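Local coordinates for fructosyl amine: oxygen oxidoreductase (Aspergillus fumigatus, PDB 3DJE), which oxidatively removes the sugar from fructosyl amino acids (Amadori products), a deglycating reaction that it carries out with FAD and molecular oxygen, at residues N229-T234 and W336-A341; L238-L243 and E274-D279; R343-D348 and S363-K368. One frame throughout, in Å; residues are numbered along the deposited sequence.

Contact 1: residues N229-T234 and W336-A341; sequences NQLRPT and WCADTA. With FAD (flavin-adenine dinucleotide), chain C.
Trp336 lays the CE3-CZ3 side of its indole along the backbone of Pro233 and Thr234: CE3 lies 3.5 Å from Thr234 C, and the carbonyl of Pro233 sits at the ring edge. Cys337 forms an antiparallel hydrogen-bonded pair with Thr234, its N giving a nearly straight bond to Thr234 O (171°). With chi1 at -164°, its sulfur swings away from its own N and toward the cofactor, SG standing 3.1 Å from FAD O3'. Ala338 faces Pro233 in the next, non-hydrogen-bonded pair and packs its CB 4.0 Å from Pro233 CA. Asp339 pairs with Arg232 through backbone and side chain alike. The two side chains run alongside one another, and Arg232 NH2 forms a 2.9 Å salt bridge with Asp339 OD2 on its anti side, somewhat out of the carboxylate plane, the flat groups turned 67° apart. Arg232 NE bonds Thr234 OG1, which itself donates to Arg232 O; Asp339 N reaches that same carbonyl oxygen from its opposite face. Beyond the strand, Thr340 CA points its hydrogen at Gln230 O (CA to O 3.2 Å), and a water links Gln230 O to Ala341 N. Asp339 OD2 also bridges to Arg411 of the FSA pocket, while Arg232 NH1 is held by the carbonyls of Trp405 and Asp407. The ladder joins the start of strand 232-242 to the end of strand 331-339, with Arg232 and Trp336 also packing on strand 274-289.

Contact 2: residues L238-L243 and E274-D279; sequences LVHIAL and EIKICD
Leu238-Ala242 and Glu274-Asp279 run antiparallel, their short axes 153° apart, with paired backbone bonds at Val239-Ile277 and Ile241-Ile275 such as Ile275 N to Ile241 O at 2.8 Å. On one face of the ladder the imidazole of His240 reaches over to Glu274, ND1 donating to OE1 at 2.8 Å and 167°. The carboxylate lies in line with the ring edge but is turned 72° to it, so the N-H meets OE1 from above the carboxylate plane. Lys276 brings its CG to 3.8 Å from His240 CD2; its chain then bends away, taking NZ to Asp50 OD2 and the carbonyl of Asn52. Ala242 CB rests on Glu274 CG at 3.9 Å. The other face is aliphatic along the ladder: Ile241 CD1 touches Ile277 CD1 at 3.7 Å, Leu243 CD1 meets Ile275 CD1, and Val239 CG2 lies against Ile277; helix 307-320 covers Ile241 and Ile277. Phe331 stacks edge-to-face on His240. The other oxygen of Glu274, OE2, pairs with Arg433, so the buried carboxylate is shared between His240 ND1 and that arginine; with ND1 as donor to a carboxylate, the imidazole is fixed in rotation and would probably gain basicity.

Contact 3: residues R343-D348 and S363-K368; sequences REFLID and SGRGFK. With FAD (flavin-adenine dinucleotide), chain C; FSA (1-S-(carboxymethyl)-1-thio-beta-D-fructopyranose), chain D.
Arg343 and Arg365 each turn NE and NH2 together onto one backbone carbonyl oxygen. Arg365 NE and NH2 both donate to Arg343 O, at 3.0 and 2.9 Å, with the oxygen in the guanidinium plane. In return Arg343 NE and NH2 both reach Ser363 O, each at 3.0 Å, Ser363 O lying 17° out of the Arg343 guanidinium plane. Arg365 NH2 also forms a salt bridge to Glu344 OE1, whose carboxylate stands almost perpendicular (88°) to the guanidinium; Asn70 binds both groups. Phe345 lays its CE1 over one face of the Arg365 guanidinium, 3.8 Å above its centre, the planes 23° apart. Arg365 is thereby held at its edge and on a face, its chain straight from CG to NE. Nearer the backbone, Ser363 CB packs on Arg343 CB at 3.7 Å. The fixed 363-368 loop then serves both ligands: Gly364 O accepts from the FSA hydroxyl O5, Gly366 N bonds FAD O3', and Lys368 NZ binds FSA OAB (2.6 Å) and FAD O2. Gly364 has a positive phi and lies tight against the sugar. Backbone amides on the flavin N1 and O2 edge, with a lysine between flavin O2 and the carboxylate of FSA, form an active site as in the MSOX/MTOX family of flavin amine oxidases.

In the fold
From the N terminus the chain lays down four strands of the FAD-binding sheet and the first strands of the other before strand 232-242, which carries the first segments of contacts 1 and 2. Contact 2 closes a loop of 30 residues, nested inside the loop of about 100 that contact 1 closes; the two lie about 25 Å apart, centre to centre, along one sheet, on different neighbours of that strand. Contact 3 follows in series and closes a loop of 14 residues, the chain having left strand 331-339 for strand 346-347 of the FAD-binding sheet. It touches contact 1: a probable Ser363 N to Ala338 O hydrogen bond (2.9 Å) ties strand 331-339 to the loop after strand 356-360, beside the flavin.

Contact 1: residues N229-T234 and W336-A341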
loop_
_atom_site.group_PDB
_atom_site.type_symbol
_atom_site.label_atom_id
_atom_site.label_comp_id
_atom_site.label_asym_id
_atom_site.label_seq_id
_atom_site.Cartn_x
_atom_site.Cartn_y
_atom_site.Cartn_z
ATOM N N ASN A 229 16.352 -12.376 -1.859
ATOM C CA ASN A 229 15.305 -12.700 -0.888
ATOM C C ASN A 229 14.795 -11.505 -0.090
ATOM O O ASN A 229 14.091 -11.683 0.897
ATOM C CB ASN A 229 15.725 -13.854 0.049
ATOM C CG ASN A 229 16.052 -15.130 -0.717
ATOM O OD1 ASN A 229 15.340 -15.508 -1.658
ATOM N ND2 ASN A 229 17.141 -15.783 -0.334
ATOM N N GLN A 230 15.117 -10.290 -0.531
ATOM C CA GLN A 230 14.660 -9.102 0.217
ATOM C C GLN A 230 13.161 -8.819 0.109
ATOM O O GLN A 230 12.607 -8.147 0.985
ATOM C CB GLN A 230 15.434 -7.855 -0.188
ATOM C CG GLN A 230 16.855 -7.792 0.335
ATOM C CD GLN A 230 17.588 -6.607 -0.234
ATOM O OE1 GLN A 230 17.577 -5.521 0.347
ATOM N NE2 GLN A 230 18.211 -6.798 -1.395
ATOM N N LEU A 231 12.506 -9.312 -0.943
ATOM C CA LEU A 231 11.073 -9.003 -1.129
ATOM C C LEU A 231 10.182 -10.239 -1.065
ATOM O O LEU A 231 10.481 -11.238 -1.712
ATOM C CB LEU A 231 10.833 -8.261 -2.454
ATOM C CG LEU A 231 11.559 -6.927 -2.707
ATOM C CD1 LEU A 231 11.241 -6.430 -4.120
ATOM C CD2 LEU A 231 11.143 -5.895 -1.671
ATOM N N ARG A 232 9.086 -10.164 -0.313
ATOM C CA ARG A 232 8.067 -11.212 -0.326
ATOM C C ARG A 232 6.763 -10.621 -0.860
ATOM O O ARG A 232 6.030 -9.957 -0.106
ATOM C CB ARG A 232 7.823 -11.790 1.081
ATOM C CG ARG A 232 6.817 -12.954 1.071
ATOM C CD ARG A 232 6.403 -13.368 2.497
ATOM N NE ARG A 232 5.608 -12.329 3.155
ATOM C CZ ARG A 232 5.258 -12.351 4.441
ATOM N NH1 ARG A 232 5.658 -13.357 5.223
ATOM N NH2 ARG A 232 4.532 -11.355 4.962
ATOM N N PRO A 233 6.460 -10.848 -2.151
ATOM C CA PRO A 233 5.147 -10.446 -2.659
ATOM C C PRO A 233 4.035 -11.107 -1.851
ATOM O O PRO A 233 4.037 -12.334 -1.676
ATOM C CB PRO A 233 5.163 -10.932 -4.110
ATOM C CG PRO A 233 6.597 -10.929 -4.477
ATOM C CD PRO A 233 7.292 -11.426 -3.220
ATOM N N THR A 234 3.105 -10.289 -1.349
ATOM C CA THR A 234 2.048 -10.756 -0.445
ATOM C C THR A 234 0.771 -9.974 -0.738
ATOM O O THR A 234 0.825 -8.798 -1.135
ATOM C CB THR A 234 2.472 -10.590 1.031
ATOM O OG1 THR A 234 3.815 -11.060 1.190
ATOM C CG2 THR A 234 1.558 -11.403 1.950
ATOM N N TRP A 336 -1.957 -6.507 -3.960
ATOM C CA TRP A 336 -0.605 -7.006 -3.700
ATOM C C TRP A 336 0.380 -5.928 -3.307
ATOM O O TRP A 336 0.355 -4.827 -3.866
ATOM C CB TRP A 336 -0.030 -7.652 -4.954
ATOM C CG TRP A 336 -0.639 -8.974 -5.322
ATOM C CD1 TRP A 336 -1.734 -9.176 -6.098
ATOM C CD2 TRP A 336 -0.158 -10.265 -4.944
ATOM N NE1 TRP A 336 -1.979 -10.529 -6.229
ATOM C CE2 TRP A 336 -1.026 -11.217 -5.525
ATOM C CE3 TRP A 336 0.925 -10.711 -4.157
ATOM C CZ2 TRP A 336 -0.847 -12.602 -5.358
ATOM C CZ3 TRP A 336 1.100 -12.093 -3.985
ATOM C CH2 TRP A 336 0.206 -13.019 -4.582
ATOM N N CYS A 337 1.266 -6.270 -2.375
ATOM C CA CYS A 337 2.443 -5.440 -2.097
ATOM C C CYS A 337 3.615 -6.392 -1.889
ATOM O O CYS A 337 3.545 -7.575 -2.274
ATOM C CB CYS A 337 2.198 -4.512 -0.901
ATOM S SG CYS A 337 3.393 -3.128 -0.720
ATOM N N ALA A 338 4.694 -5.896 -1.300
ATOM C CA ALA A 338 5.851 -6.757 -1.037
ATOM C C ALA A 338 6.568 -6.357 0.223
ATOM O O ALA A 338 6.955 -5.194 0.382
ATOM C CB ALA A 338 6.805 -6.778 -2.223
ATOM N N ASP A 339 6.747 -7.330 1.114
ATOM C CA ASP A 339 7.308 -7.087 2.443
ATOM C C ASP A 339 8.799 -7.377 2.457
ATOM O O ASP A 339 9.253 -8.437 1.976
ATOM C CB ASP A 339 6.682 -8.021 3.481
ATOM C CG ASP A 339 5.255 -7.666 3.835
ATOM O OD1 ASP A 339 4.945 -6.470 4.012
ATOM O OD2 ASP A 339 4.475 -8.617 3.992
ATOM N N THR A 340 9.563 -6.446 3.013
ATOM C CA THR A 340 10.952 -6.716 3.374
ATOM C C THR A 340 10.956 -7.513 4.691
ATOM O O THR A 340 9.913 -7.658 5.337
ATOM C CB THR A 340 11.765 -5.427 3.526
ATOM O OG1 THR A 340 11.128 -4.607 4.511
ATOM C CG2 THR A 340 11.865 -4.651 2.174
ATOM N N ALA A 341 12.124 -8.027 5.091
ATOM C CA ALA A 341 12.213 -8.910 6.264
ATOM C C ALA A 341 11.830 -8.242 7.584
ATOM O O ALA A 341 11.483 -8.927 8.549
ATOM C CB ALA A 341 13.623 -9.533 6.369
HETATM P PA FAD C . 1.874 -0.379 -6.742
HETATM O O1A FAD C . 1.154 0.867 -6.458
HETATM O O2A FAD C . 1.130 -1.672 -6.648
HETATM O O5B FAD C . 2.489 -0.163 -8.183
HETATM C C5B FAD C . 3.176 -1.193 -8.898
HETATM C C4B FAD C . 3.060 -0.849 -10.389
HETATM O O4B FAD C . 3.956 -1.781 -11.022
HETATM C C3B FAD C . 1.629 -1.199 -10.859
HETATM O O3B FAD C . 0.963 -0.045 -11.398
HETATM C C2B FAD C . 1.901 -2.261 -11.937
HETATM O O2B FAD C . 1.008 -2.131 -13.087
HETATM C C1B FAD C . 3.395 -2.003 -12.280
HETATM N N9A FAD C . 3.904 -3.183 -13.042
HETATM C C8A FAD C . 3.656 -4.493 -12.831
HETATM N N7A FAD C . 4.269 -5.214 -13.793
HETATM C C5A FAD C . 4.900 -4.356 -14.607
HETATM C C6A FAD C . 5.673 -4.505 -15.764
HETATM N N6A FAD C . 5.897 -5.738 -16.277
HETATM N N1A FAD C . 6.174 -3.404 -16.356
HETATM C C2A FAD C . 5.948 -2.181 -15.861
HETATM N N3A FAD C . 5.210 -2.002 -14.760
HETATM C C4A FAD C . 4.681 -3.074 -14.124
HETATM N N1 FAD C . -0.986 1.701 2.640
HETATM C C2 FAD C . -1.270 2.807 3.439
HETATM O O2 FAD C . -0.451 3.713 3.603
HETATM N N3 FAD C . -2.513 2.880 4.070
HETATM C C4 FAD C . -3.466 1.876 3.934
HETATM O O4 FAD C . -4.558 1.976 4.506
HETATM C C4X FAD C . -3.158 0.759 3.142
HETATM N N5 FAD C . -4.082 -0.273 2.996
HETATM C C5X FAD C . -3.837 -1.284 2.071
HETATM C C6 FAD C . -4.858 -2.186 1.786
HETATM C C7 FAD C . -4.666 -3.180 0.834
HETATM C C7M FAD C . -5.819 -4.161 0.579
HETATM C C8 FAD C . -3.459 -3.263 0.141
HETATM C C8M FAD C . -3.279 -4.322 -0.972
HETATM C C9 FAD C . -2.441 -2.341 0.420
HETATM C C9A FAD C . -2.629 -1.337 1.379
HETATM N N10 FAD C . -1.620 -0.405 1.691
HETATM C C10 FAD C . -1.921 0.688 2.503
HETATM C "C1'" FAD C . -0.262 -0.564 1.153
HETATM C "C2'" FAD C . -0.097 0.288 -0.105
HETATM O "O2'" FAD C . -1.279 0.180 -0.929
HETATM C "C3'" FAD C . 1.134 -0.184 -0.873
HETATM O "O3'" FAD C . 2.237 -0.329 0.047
HETATM C "C4'" FAD C . 1.561 0.814 -1.954
HETATM O "O4'" FAD C . 0.449 1.270 -2.723
HETATM C "C5'" FAD C . 2.568 0.130 -2.887
HETATM O "O5'" FAD C . 3.024 1.069 -3.875
HETATM P P FAD C . 4.029 0.594 -5.030
HETATM O O1P FAD C . 5.209 -0.074 -4.403
HETATM O O2P FAD C . 4.210 1.767 -5.909
HETATM O O3P FAD C . 3.212 -0.519 -5.854
HETATM O O HOH W 1 14.320 -7.678 3.186
#

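Contact 2: residues L238-L243 and E274-D279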
loop_
_atom_site.group_PDB
_atom_site.type_symbol
_atom_site.label_atom_id
_atom_site.label_comp_id
_atom_site.label_asym_id
_atom_site.label_seq_id
_atom_site.Cartn_x
_atom_site.Cartn_y
_atom_site.Cartn_z
ATOM N N LEU A 238 -10.046 -7.204 -0.152
ATOM C CA LEU A 238 -10.967 -6.094 0.077
ATOM C C LEU A 238 -12.292 -6.333 -0.645
ATOM O O LEU A 238 -12.336 -6.993 -1.701
ATOM C CB LEU A 238 -10.337 -4.761 -0.379
ATOM C CG LEU A 238 -10.176 -4.505 -1.888
ATOM C CD1 LEU A 238 -11.394 -3.848 -2.534
ATOM C CD2 LEU A 238 -8.908 -3.665 -2.165
ATOM N N VAL A 239 -13.360 -5.790 -0.066
ATOM C CA VAL A 239 -14.688 -5.814 -0.683
ATOM C C VAL A 239 -15.338 -4.439 -0.541
ATOM O O VAL A 239 -14.923 -3.646 0.304
ATOM C CB VAL A 239 -15.635 -6.896 -0.046
ATOM C CG1 VAL A 239 -14.978 -8.262 -0.051
ATOM C CG2 VAL A 239 -16.079 -6.489 1.371
ATOM N N HIS A 240 -16.344 -4.172 -1.370
ATOM C CA HIS A 240 -17.253 -3.036 -1.187
ATOM C C HIS A 240 -18.678 -3.551 -0.942
ATOM O O HIS A 240 -19.090 -4.553 -1.535
ATOM C CB HIS A 240 -17.307 -2.183 -2.452
ATOM C CG HIS A 240 -16.017 -1.498 -2.808
ATOM N ND1 HIS A 240 -15.946 -0.539 -3.795
ATOM C CD2 HIS A 240 -14.765 -1.612 -2.299
ATOM C CE1 HIS A 240 -14.697 -0.110 -3.900
ATOM N NE2 HIS A 240 -13.963 -0.735 -2.995
ATOM N N ILE A 241 -19.413 -2.831 -0.105
ATOM C CA ILE A 241 -20.871 -2.974 0.017
ATOM C C ILE A 241 -21.533 -1.648 -0.380
ATOM O O ILE A 241 -21.182 -0.602 0.156
ATOM C CB ILE A 241 -21.265 -3.395 1.450
ATOM C CG1 ILE A 241 -20.836 -4.842 1.677
ATOM C CG2 ILE A 241 -22.794 -3.227 1.707
ATOM C CD1 ILE A 241 -20.974 -5.320 3.116
ATOM N N ALA A 242 -22.474 -1.702 -1.329
ATOM C CA ALA A 242 -23.181 -0.497 -1.785
ATOM C C ALA A 242 -24.393 -0.190 -0.919
ATOM O O ALA A 242 -25.333 -0.995 -0.841
ATOM C CB ALA A 242 -23.610 -0.629 -3.242
ATOM N N LEU A 243 -24.370 0.966 -0.275
ATOM C CA LEU A 243 -25.518 1.424 0.503
ATOM C C LEU A 243 -26.584 1.981 -0.430
ATOM O O LEU A 243 -26.265 2.582 -1.459
ATOM C CB LEU A 243 -25.089 2.491 1.508
ATOM C CG LEU A 243 -24.080 2.119 2.598
ATOM C CD1 LEU A 243 -23.696 3.350 3.380
ATOM C CD2 LEU A 243 -24.653 1.054 3.522
ATOM N N GLU A 274 -20.366 3.273 -1.637
ATOM C CA GLU A 274 -19.798 1.976 -1.276
ATOM C C GLU A 274 -18.873 2.059 -0.081
ATOM O O GLU A 274 -17.983 2.899 -0.046
ATOM C CB GLU A 274 -19.060 1.365 -2.469
ATOM C CG GLU A 274 -20.036 0.876 -3.555
ATOM C CD GLU A 274 -19.373 0.360 -4.804
ATOM O OE1 GLU A 274 -18.174 0.657 -5.067
ATOM O OE2 GLU A 274 -20.076 -0.350 -5.561
ATOM N N ILE A 275 -19.108 1.191 0.901
ATOM C CA ILE A 275 -18.194 1.040 2.045
ATOM C C ILE A 275 -17.158 -0.009 1.684
ATOM O O ILE A 275 -17.507 -1.141 1.337
ATOM C CB ILE A 275 -18.934 0.603 3.344
ATOM C CG1 ILE A 275 -19.901 1.706 3.803
ATOM C CG2 ILE A 275 -17.927 0.269 4.476
ATOM C CD1 ILE A 275 -20.893 1.267 4.930
ATOM N N LYS A 276 -15.886 0.372 1.761
ATOM C CA LYS A 276 -14.797 -0.570 1.592
ATOM C C LYS A 276 -14.435 -1.217 2.931
ATOM O O LYS A 276 -14.220 -0.524 3.936
ATOM C CB LYS A 276 -13.572 0.128 0.999
ATOM C CG LYS A 276 -12.443 -0.851 0.671
ATOM C CD LYS A 276 -11.157 -0.130 0.400
ATOM C CE LYS A 276 -10.070 -0.647 1.302
ATOM N NZ LYS A 276 -9.009 0.376 1.377
ATOM N N ILE A 277 -14.342 -2.545 2.916
ATOM C CA ILE A 277 -14.039 -3.347 4.111
ATOM C C ILE A 277 -12.893 -4.310 3.813
ATOM O O ILE A 277 -12.889 -4.975 2.772
ATOM C CB ILE A 277 -15.272 -4.198 4.552
ATOM C CG1 ILE A 277 -16.503 -3.312 4.748
ATOM C CG2 ILE A 277 -14.974 -4.976 5.834
ATOM C CD1 ILE A 277 -17.699 -3.800 3.990
ATOM N N CYS A 278 -11.933 -4.380 4.731
ATOM C CA CYS A 278 -10.852 -5.361 4.661
ATOM C C CYS A 278 -10.877 -6.253 5.893
ATOM O O CYS A 278 -10.973 -5.751 7.013
ATOM C CB CYS A 278 -9.493 -4.680 4.608
ATOM S SG CYS A 278 -9.197 -3.751 3.086
ATOM N N ASP A 279 -10.790 -7.563 5.668
ATOM C CA ASP A 279 -10.527 -8.528 6.738
ATOM C C ASP A 279 -9.030 -8.564 7.019
ATOM O O ASP A 279 -8.242 -8.802 6.112
ATOM C CB ASP A 279 -11.044 -9.926 6.365
ATOM C CG ASP A 279 -10.453 -10.470 5.049
ATOM O OD1 ASP A 279 -10.512 -9.772 4.002
ATOM O OD2 ASP A 279 -9.943 -11.620 5.057
#

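Contact 3: residues R343-D348 and S363-K368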
loop_
_atom_site.group_PDB
_atom_site.type_symbol
_atom_site.label_atom_id
_atom_site.label_comp_id
_atom_site.label_asym_id
_atom_site.label_seq_id
_atom_site.Cartn_x
_atom_site.Cartn_y
_atom_site.Cartn_z
ATOM N N ARG A 343 9.933 -5.087 7.302
ATOM C CA ARG A 343 8.934 -4.117 6.822
ATOM C C ARG A 343 9.432 -2.666 6.774
ATOM O O ARG A 343 8.647 -1.717 6.823
ATOM C CB ARG A 343 7.603 -4.267 7.559
ATOM C CG ARG A 343 6.915 -5.573 7.218
ATOM C CD ARG A 343 5.575 -5.658 7.918
ATOM N NE ARG A 343 4.633 -4.681 7.380
ATOM C CZ ARG A 343 3.456 -4.402 7.927
ATOM N NH1 ARG A 343 3.073 -5.035 9.037
ATOM N NH2 ARG A 343 2.668 -3.504 7.358
ATOM N N GLU A 344 10.739 -2.516 6.629
ATOM C CA GLU A 344 11.323 -1.222 6.272
ATOM C C GLU A 344 11.504 -1.116 4.759
ATOM O O GLU A 344 11.668 -2.125 4.072
ATOM C CB GLU A 344 12.666 -1.001 6.968
ATOM C CG GLU A 344 12.646 -1.097 8.491
ATOM C CD GLU A 344 11.745 -0.065 9.205
ATOM O OE1 GLU A 344 11.243 0.909 8.586
ATOM O OE2 GLU A 344 11.541 -0.238 10.429
ATOM N N PHE A 345 11.485 0.110 4.242
ATOM C CA PHE A 345 11.471 0.311 2.794
ATOM C C PHE A 345 12.818 -0.027 2.160
ATOM O O PHE A 345 13.852 -0.088 2.853
ATOM C CB PHE A 345 11.085 1.755 2.450
ATOM C CG PHE A 345 9.798 2.205 3.078
ATOM C CD1 PHE A 345 8.730 1.309 3.250
ATOM C CD2 PHE A 345 9.637 3.531 3.460
ATOM C CE1 PHE A 345 7.512 1.714 3.831
ATOM C CE2 PHE A 345 8.427 3.962 4.040
ATOM C CZ PHE A 345 7.361 3.054 4.220
ATOM N N LEU A 346 12.804 -0.260 0.844
ATOM C CA LEU A 346 14.015 -0.558 0.090
ATOM C C LEU A 346 14.144 0.502 -1.008
ATOM O O LEU A 346 13.544 0.395 -2.088
ATOM C CB LEU A 346 13.963 -1.979 -0.503
ATOM C CG LEU A 346 15.154 -2.413 -1.359
ATOM C CD1 LEU A 346 16.520 -2.056 -0.736
ATOM C CD2 LEU A 346 15.015 -3.907 -1.610
ATOM N N ILE A 347 14.898 1.554 -0.685
ATOM C CA ILE A 347 15.076 2.710 -1.558
ATOM C C ILE A 347 16.562 3.008 -1.565
ATOM O O ILE A 347 17.123 3.425 -0.546
ATOM C CB ILE A 347 14.254 3.940 -1.057
ATOM C CG1 ILE A 347 12.746 3.638 -1.139
ATOM C CG2 ILE A 347 14.640 5.213 -1.822
ATOM C CD1 ILE A 347 11.869 4.560 -0.277
ATOM N N ASP A 348 17.215 2.727 -2.690
ATOM C CA ASP A 348 18.663 2.836 -2.778
ATOM C C ASP A 348 19.074 2.702 -4.230
ATOM O O ASP A 348 18.303 2.238 -5.072
ATOM C CB ASP A 348 19.307 1.708 -1.966
ATOM C CG ASP A 348 20.772 1.995 -1.556
ATOM O OD1 ASP A 348 21.363 3.055 -1.882
ATOM O OD2 ASP A 348 21.347 1.117 -0.874
ATOM N N SER A 363 6.044 -2.784 1.746
ATOM C CA SER A 363 5.727 -3.599 2.935
ATOM C C SER A 363 4.287 -3.407 3.456
ATOM O O SER A 363 4.018 -3.450 4.674
ATOM C CB SER A 363 6.781 -3.360 4.029
ATOM O OG SER A 363 8.077 -3.747 3.576
ATOM N N GLY A 364 3.358 -3.238 2.517
ATOM C CA GLY A 364 1.939 -3.128 2.854
ATOM C C GLY A 364 1.601 -1.921 3.691
ATOM O O GLY A 364 0.599 -1.927 4.413
ATOM N N ARG A 365 2.409 -0.863 3.585
ATOM C CA ARG A 365 2.114 0.351 4.346
ATOM C C ARG A 365 2.581 1.598 3.601
ATOM O O ARG A 365 2.788 2.634 4.210
ATOM C CB ARG A 365 2.744 0.265 5.738
ATOM C CG ARG A 365 4.266 0.283 5.745
ATOM C CD ARG A 365 4.792 -0.077 7.124
ATOM N NE ARG A 365 6.249 -0.003 7.206
ATOM C CZ ARG A 365 6.934 1.095 7.523
ATOM N NH1 ARG A 365 6.292 2.235 7.791
ATOM N NH2 ARG A 365 8.265 1.059 7.578
ATOM N N GLY A 366 2.713 1.503 2.278
ATOM C CA GLY A 366 3.341 2.579 1.529
ATOM C C GLY A 366 2.430 3.625 0.908
ATOM O O GLY A 366 2.940 4.604 0.350
ATOM N N PHE A 367 1.105 3.454 0.953
ATOM C CA PHE A 367 0.297 4.407 0.201
ATOM C C PHE A 367 0.406 5.817 0.752
ATOM O O PHE A 367 0.481 6.796 -0.011
ATOM C CB PHE A 367 -1.182 4.063 0.048
ATOM C CG PHE A 367 -1.884 5.063 -0.840
ATOM C CD1 PHE A 367 -1.745 4.977 -2.227
ATOM C CD2 PHE A 367 -2.528 6.170 -0.295
ATOM C CE1 PHE A 367 -2.308 5.962 -3.077
ATOM C CE2 PHE A 367 -3.102 7.150 -1.131
ATOM C CZ PHE A 367 -2.976 7.047 -2.517
ATOM N N LYS A 368 0.392 5.904 2.069
ATOM C CA LYS A 368 0.341 7.210 2.722
ATOM C C LYS A 368 1.521 8.102 2.337
ATOM O O LYS A 368 1.443 9.313 2.527
ATOM C CB LYS A 368 0.225 7.065 4.239
ATOM C CG LYS A 368 1.421 6.433 4.899
ATOM C CD LYS A 368 1.153 6.161 6.397
ATOM C CE LYS A 368 0.247 4.959 6.649
ATOM N NZ LYS A 368 0.860 3.655 6.215
HETATM P PA FAD C . 1.874 -0.379 -6.742
HETATM O O1A FAD C . 1.154 0.867 -6.458
HETATM O O2A FAD C . 1.130 -1.672 -6.648
HETATM O O5B FAD C . 2.489 -0.163 -8.183
HETATM C C5B FAD C . 3.176 -1.193 -8.898
HETATM C C4B FAD C . 3.060 -0.849 -10.389
HETATM O O4B FAD C . 3.956 -1.781 -11.022
HETATM C C3B FAD C . 1.629 -1.199 -10.859
HETATM O O3B FAD C . 0.963 -0.045 -11.398
HETATM C C2B FAD C . 1.901 -2.261 -11.937
HETATM O O2B FAD C . 1.008 -2.131 -13.087
HETATM C C1B FAD C . 3.395 -2.003 -12.280
HETATM N N9A FAD C . 3.904 -3.183 -13.042
HETATM C C8A FAD C . 3.656 -4.493 -12.831
HETATM N N7A FAD C . 4.269 -5.214 -13.793
HETATM C C5A FAD C . 4.900 -4.356 -14.607
HETATM C C6A FAD C . 5.673 -4.505 -15.764
HETATM N N6A FAD C . 5.897 -5.738 -16.277
HETATM N N1A FAD C . 6.174 -3.404 -16.356
HETATM C C2A FAD C . 5.948 -2.181 -15.861
HETATM N N3A FAD C . 5.210 -2.002 -14.760
HETATM C C4A FAD C . 4.681 -3.074 -14.124
HETATM N N1 FAD C . -0.986 1.701 2.640
HETATM C C2 FAD C . -1.270 2.807 3.439
HETATM O O2 FAD C . -0.451 3.713 3.603
HETATM N N3 FAD C . -2.513 2.880 4.070
HETATM C C4 FAD C . -3.466 1.876 3.934
HETATM O O4 FAD C . -4.558 1.976 4.506
HETATM C C4X FAD C . -3.158 0.759 3.142
HETATM N N5 FAD C . -4.082 -0.273 2.996
HETATM C C5X FAD C . -3.837 -1.284 2.071
HETATM C C6 FAD C . -4.858 -2.186 1.786
HETATM C C7 FAD C . -4.666 -3.180 0.834
HETATM C C7M FAD C . -5.819 -4.161 0.579
HETATM C C8 FAD C . -3.459 -3.263 0.141
HETATM C C8M FAD C . -3.279 -4.322 -0.972
HETATM C C9 FAD C . -2.441 -2.341 0.420
HETATM C C9A FAD C . -2.629 -1.337 1.379
HETATM N N10 FAD C . -1.620 -0.405 1.691
HETATM C C10 FAD C . -1.921 0.688 2.503
HETATM C "C1'" FAD C . -0.262 -0.564 1.153
HETATM C "C2'" FAD C . -0.097 0.288 -0.105
HETATM O "O2'" FAD C . -1.279 0.180 -0.929
HETATM C "C3'" FAD C . 1.134 -0.184 -0.873
HETATM O "O3'" FAD C . 2.237 -0.329 0.047
HETATM C "C4'" FAD C . 1.561 0.814 -1.954
HETATM O "O4'" FAD C . 0.449 1.270 -2.723
HETATM C "C5'" FAD C . 2.568 0.130 -2.887
HETATM O "O5'" FAD C . 3.024 1.069 -3.875
HETATM P P FAD C . 4.029 0.594 -5.030
HETATM O O1P FAD C . 5.209 -0.074 -4.403
HETATM O O2P FAD C . 4.210 1.767 -5.909
HETATM O O3P FAD C . 3.212 -0.519 -5.854
HETATM O OAB FSA D . -0.652 1.729 6.987
HETATM C CAL FSA D . -1.791 1.740 7.501
HETATM O OAA FSA D . -2.124 2.588 8.368
HETATM C CAH FSA D . -2.828 0.704 7.115
HETATM S SAK FSA D . -2.181 -0.526 6.027
HETATM C C1 FSA D . -3.667 -1.489 5.957
HETATM C C2 FSA D . -3.367 -2.932 5.526
HETATM O O2 FSA D . -4.568 -3.548 5.032
HETATM C C3 FSA D . -2.825 -3.759 6.697
HETATM O O3 FSA D . -3.834 -3.906 7.707
HETATM C C4 FSA D . -2.288 -5.119 6.241
HETATM O O4 FSA D . -1.622 -5.766 7.339
HETATM C C5 FSA D . -1.293 -4.982 5.085
HETATM O O5 FSA D . -0.068 -4.390 5.528
HETATM C C6 FSA D . -1.919 -4.151 3.974
HETATM O O6 FSA D . -2.346 -2.883 4.504
#